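PDB 5GKD: AlyGC from Glaciecola chathamensis, which cleaves alginate as a lyase of polysaccharide lyase family 6, probably by beta-elimination. Local coordinates for residues Asn243-Glu248 with Arg268-Arg273; Asp307-Glu312 with Ile337-Asn342. All coordinates share one frame; numbering follows the deposited sequence.

Contact 1 of 2, residues Asn243-Glu248 with Arg268-Arg273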
# COMPACT_ATOMS: atom_id res chain seq x y z
N ASN A 243 13.32 12.95 -36.17
CA ASN A 243 14.44 13.48 -36.93
C ASN A 243 14.16 14.88 -37.45
O ASN A 243 13.01 15.29 -37.59
CB ASN A 243 14.75 12.58 -38.13
CG ASN A 243 14.92 11.14 -37.73
OD1 ASN A 243 15.77 10.82 -36.91
ND2 ASN A 243 14.10 10.27 -38.30
N GLY A 244 15.23 15.61 -37.74
CA GLY A 244 15.09 16.86 -38.46
C GLY A 244 14.62 18.02 -37.64
O GLY A 244 13.94 18.91 -38.16
N ASN A 245 14.97 18.07 -36.36
CA ASN A 245 14.53 19.09 -35.43
C ASN A 245 15.57 20.18 -35.29
O ASN A 245 16.77 19.95 -35.46
CB ASN A 245 14.24 18.46 -34.07
CG ASN A 245 13.21 17.36 -34.18
OD1 ASN A 245 12.01 17.63 -34.29
ND2 ASN A 245 13.67 16.11 -34.22
N ILE A 246 15.12 21.38 -34.95
CA ILE A 246 16.01 22.50 -34.73
C ILE A 246 15.88 22.93 -33.28
O ILE A 246 14.79 23.26 -32.82
CB ILE A 246 15.72 23.66 -35.69
CG1 ILE A 246 15.75 23.16 -37.13
CG2 ILE A 246 16.74 24.77 -35.49
CD1 ILE A 246 15.72 24.26 -38.19
N VAL A 247 17.01 22.93 -32.57
CA VAL A 247 17.13 23.36 -31.19
C VAL A 247 18.03 24.60 -31.23
O VAL A 247 19.24 24.48 -31.51
CB VAL A 247 17.73 22.27 -30.30
CG1 VAL A 247 18.04 22.79 -28.91
CG2 VAL A 247 16.85 21.04 -30.26
N GLU A 248 17.47 25.77 -30.94
CA GLU A 248 18.14 27.01 -31.29
C GLU A 248 17.79 28.14 -30.32
O GLU A 248 16.67 28.21 -29.82
CB GLU A 248 17.81 27.31 -32.75
CG GLU A 248 16.77 28.32 -33.06
CD GLU A 248 16.62 28.51 -34.56
OE1 GLU A 248 15.51 28.30 -35.08
OE2 GLU A 248 17.63 28.81 -35.22
N ARG A 268 18.50 11.47 -36.31
CA ARG A 268 19.02 12.12 -37.48
C ARG A 268 18.68 13.53 -37.78
O ARG A 268 17.71 14.01 -37.38
CB ARG A 268 18.66 11.32 -38.72
CG ARG A 268 18.48 9.84 -38.50
CD ARG A 268 18.69 9.02 -39.75
NE ARG A 268 17.80 9.39 -40.82
CZ ARG A 268 16.56 8.97 -40.93
NH1 ARG A 268 16.05 8.15 -40.04
NH2 ARG A 268 15.83 9.36 -41.93
N ASP A 269 19.55 14.15 -38.55
CA ASP A 269 19.39 15.49 -39.04
C ASP A 269 19.05 16.54 -38.01
O ASP A 269 18.31 17.42 -38.27
CB ASP A 269 18.35 15.51 -40.18
CG ASP A 269 18.63 14.49 -41.27
OD1 ASP A 269 19.75 14.33 -41.71
OD2 ASP A 269 17.71 13.85 -41.72
N GLN A 270 19.61 16.43 -36.84
CA GLN A 270 19.32 17.44 -35.82
C GLN A 270 20.22 18.66 -36.01
O GLN A 270 21.38 18.53 -36.42
CB GLN A 270 19.51 16.86 -34.42
CG GLN A 270 18.92 15.44 -34.22
CD GLN A 270 17.38 15.37 -34.28
OE1 GLN A 270 16.70 16.27 -34.78
NE2 GLN A 270 16.83 14.27 -33.76
N ILE A 271 19.68 19.84 -35.73
CA ILE A 271 20.44 21.09 -35.73
C ILE A 271 20.40 21.70 -34.33
O ILE A 271 19.32 22.01 -33.82
CB ILE A 271 19.93 22.08 -36.78
CG1 ILE A 271 20.12 21.51 -38.19
CG2 ILE A 271 20.63 23.41 -36.64
CD1 ILE A 271 19.36 22.28 -39.27
N ILE A 272 21.56 21.85 -33.72
CA ILE A 272 21.73 22.43 -32.39
C ILE A 272 22.63 23.65 -32.57
O ILE A 272 23.86 23.52 -32.65
CB ILE A 272 22.35 21.43 -31.39
CG1 ILE A 272 21.42 20.24 -31.11
CG2 ILE A 272 22.66 22.12 -30.07
CD1 ILE A 272 21.41 19.19 -32.14
N ARG A 273 22.03 24.83 -32.67
CA ARG A 273 22.78 26.03 -32.99
C ARG A 273 22.39 27.18 -32.07
O ARG A 273 21.24 27.29 -31.63
CB ARG A 273 22.59 26.47 -34.44
CG ARG A 273 21.19 26.90 -34.74
CD ARG A 273 21.08 27.73 -36.02
NE ARG A 273 21.54 27.01 -37.19
CZ ARG A 273 20.76 26.59 -38.18
NH1 ARG A 273 19.45 26.82 -38.18
NH2 ARG A 273 21.32 25.94 -39.20
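The Gln-270 side chain leans back beside its own backbone N (chi1 -44°) and folds again at chi2, which carries its amide across to Asn-245, whose CG is likewise turned toward its backbone N. The two amides lie alongside each other, 29° from coplanar. Gln-270 OE1 therefore takes two bonds from a single residue: Asn-245 N at 3.0 Å comes nearly head-on along the C=O axis, while Asn-245 ND2 at 3.1 Å uses an in-plane lone pair. Their other ends are tied as well, Asn-245 OD1 to Asn-223 N and Gln-270 NE2 to the carbonyls of Gly-242 and Ile-266, so both buried amides are fixed in rotation.

At the preceding bend Asn-243 OD1 accepts Arg-268 N at 2.9 Å, and Gly-244 N returns a bond to Arg-268 O at 3.0 Å. Gly-244 adopts the left-handed backbone conformation easily; Asp-269, its partner in register, adopts it too. The Asn-243 amide crosses the rim of one face of the Arg-268 guanidinium at a slant, the planes 45° apart, without a bond.

Beyond the bend the chains become parallel strands, linked by Val-247 N to Ile-271 O (2.8 Å) and Arg-273 N to Val-247 O (3.0 Å). Val-247 and Ile-272, branched and apolar, point inward onto Leu-239 and Ile-263. On the other face, with Ile-246 and Ile-271, Glu-248 OE2 lies 4.0 Å from Arg-273 NH1, opposite charges that probably attract, though beyond salt-bridge distance. Such stacked bends with aligned amides, leading into parallel strands, are typical of the right-handed parallel beta-helix of the pectate-lyase-like clan.

Contact 2 of 2, residues Asp307-Glu312 with Ile337-Asn342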
# COMPACT_ATOMS: atom_id res chain seq x y z
N ASP A 307 23.15 10.69 -36.75
CA ASP A 307 23.50 10.72 -38.16
C ASP A 307 23.22 12.13 -38.65
O ASP A 307 22.08 12.59 -38.56
CB ASP A 307 22.67 9.69 -38.94
CG ASP A 307 23.05 9.57 -40.39
OD1 ASP A 307 23.92 10.32 -40.87
OD2 ASP A 307 22.46 8.69 -41.06
N ASN A 308 24.25 12.82 -39.14
CA ASN A 308 24.10 14.17 -39.68
C ASN A 308 23.58 15.15 -38.62
O ASN A 308 22.69 15.96 -38.87
CB ASN A 308 23.21 14.16 -40.92
CG ASN A 308 23.22 15.48 -41.67
OD1 ASN A 308 24.21 16.19 -41.67
ND2 ASN A 308 22.12 15.81 -42.31
N ALA A 309 24.12 15.06 -37.41
CA ALA A 309 23.94 16.14 -36.45
C ALA A 309 24.79 17.35 -36.84
O ALA A 309 25.87 17.21 -37.42
CB ALA A 309 24.32 15.69 -35.04
N LEU A 310 24.29 18.54 -36.53
CA LEU A 310 25.00 19.79 -36.76
C LEU A 310 24.97 20.61 -35.48
O LEU A 310 23.90 21.03 -35.03
CB LEU A 310 24.38 20.56 -37.92
CG LEU A 310 25.16 21.59 -38.74
CD1 LEU A 310 24.32 22.85 -38.86
CD2 LEU A 310 26.56 21.92 -38.24
N ILE A 311 26.13 20.83 -34.89
CA ILE A 311 26.25 21.46 -33.57
C ILE A 311 27.14 22.68 -33.76
O ILE A 311 28.37 22.56 -33.80
CB ILE A 311 26.83 20.48 -32.53
CG1 ILE A 311 26.00 19.19 -32.50
CG2 ILE A 311 26.89 21.12 -31.17
CD1 ILE A 311 26.49 18.12 -31.56
N GLU A 312 26.56 23.88 -33.89
CA GLU A 312 27.39 25.03 -34.19
C GLU A 312 26.97 26.25 -33.39
O GLU A 312 25.81 26.40 -32.99
CB GLU A 312 27.39 25.36 -35.71
CG GLU A 312 26.16 26.06 -36.22
CD GLU A 312 25.98 25.93 -37.73
OE1 GLU A 312 26.94 25.52 -38.43
OE2 GLU A 312 24.86 26.22 -38.19
N ILE A 337 27.67 9.30 -36.81
CA ILE A 337 28.23 9.39 -38.15
C ILE A 337 27.78 10.66 -38.86
O ILE A 337 26.82 11.32 -38.47
CB ILE A 337 27.88 8.16 -39.02
CG1 ILE A 337 26.38 7.89 -39.00
CG2 ILE A 337 28.65 6.95 -38.54
CD1 ILE A 337 25.92 6.84 -40.04
N ASN A 338 28.54 11.01 -39.91
CA ASN A 338 28.23 12.13 -40.81
C ASN A 338 27.88 13.43 -40.08
O ASN A 338 27.10 14.23 -40.58
CB ASN A 338 27.09 11.77 -41.76
CG ASN A 338 27.35 10.49 -42.50
OD1 ASN A 338 28.43 10.29 -43.04
ND2 ASN A 338 26.37 9.62 -42.52
N SER A 339 28.47 13.67 -38.92
CA SER A 339 28.08 14.82 -38.12
C SER A 339 29.17 15.88 -38.11
O SER A 339 30.30 15.65 -38.55
CB SER A 339 27.74 14.37 -36.69
OG SER A 339 26.59 13.55 -36.73
N ASN A 340 28.83 17.06 -37.58
CA ASN A 340 29.71 18.22 -37.61
C ASN A 340 29.51 19.07 -36.37
O ASN A 340 28.38 19.41 -36.03
CB ASN A 340 29.47 19.07 -38.85
CG ASN A 340 29.96 18.39 -40.13
OD1 ASN A 340 31.14 18.47 -40.46
ND2 ASN A 340 29.06 17.70 -40.82
N MET A 341 30.61 19.46 -35.73
CA MET A 341 30.59 20.36 -34.58
C MET A 341 31.58 21.50 -34.82
O MET A 341 32.79 21.29 -34.76
CB MET A 341 30.92 19.60 -33.29
CG MET A 341 30.88 20.45 -32.05
SD MET A 341 30.61 19.50 -30.54
CE MET A 341 30.84 20.80 -29.33
N ASN A 342 31.06 22.71 -35.06
CA ASN A 342 31.85 23.84 -35.53
C ASN A 342 31.50 25.12 -34.78
O ASN A 342 30.36 25.31 -34.35
CB ASN A 342 31.63 24.16 -37.02
CG ASN A 342 31.48 22.93 -37.85
OD1 ASN A 342 32.34 22.06 -37.86
ND2 ASN A 342 30.36 22.84 -38.57
O HOH W 1 26.15 17.79 -39.92
O HOH W 2 26.99 15.35 -42.92
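Ser-339 OG meets Ala-309 N at 3.0 Å where the strands of two successive coils of the parallel beta-helix begin. The hydroxyl accepts this N-H and donates its own proton to Ile-337 O at 2.8 Å, so a small buried side chain serves the backbone of both coils, an N-H of one and a carbonyl of the other. Its chi1 of -66° sets OG beside the serine's own N, facing back to that carbonyl. Ile-337 O is gripped a second time by Asn-308 N at 3.1 Å, which arrives from the opposite face of the carbonyl plane.

At the start of the bend Asp-307 and Asn-338 lie alongside each other. Asp-307 CG is anti to the backbone N (chi1 -175°), which brings OD1 within 3.0 Å of Asn-338 ND2. The bond lies in the amide plane of Asn-338 but reaches the carboxylate from above its plane, 36° out. An amide facing a carboxylate suits this exposed corner, since it offers a donor without a second negative charge.

The bend leads into parallel strands, where Ala-309 O accepts Asn-340 N and Ile-311 bonds through N to Asn-340 O and through O to Asn-342 N. On the buried face Ile-311 CG2 touches Met-341 SD at 4.1 Å. The flexible methionine crosses the branched isoleucine obliquely and continues to Leu-289 and Phe-366, while Ile-311 rests on Val-291.

Farther out, Asn-308 ND2 is held by Asp-269, which leaves OD1 turned toward two waters. One donates to Asn-308 OD1 and to Ala-309 O and accepts from Asn-340 ND2 at 3.0 Å; the other links Asn-308 OD1 to Asn-338 O, the latter at 2.6 Å.

How the contacts relate
Contacts 1 and 2 follow in series along the chain and stack in space, their centres about 10 Å apart, because strands 271-278 and 310-317 are neighbours in the beta-helix. Among the bonds across the seam are Ile-272 N to Leu-310 O at 2.8 Å and, at the bends, Asp-269 OD1 to Asn-308 ND2 at 2.9 Å. On the same seam, on the face that carries Glu-248 and Asn-342, Arg-273 and Glu-312 form only a long, weak ion pair. The coils of three of the four segments also contribute to the carbonate pocket: Arg-240, Arg-264 and Tyr-303 lie a few residues before 243-248, 268-273 and 307-312 respectively, and Glu-214, which also belongs to the calcium site, completes it.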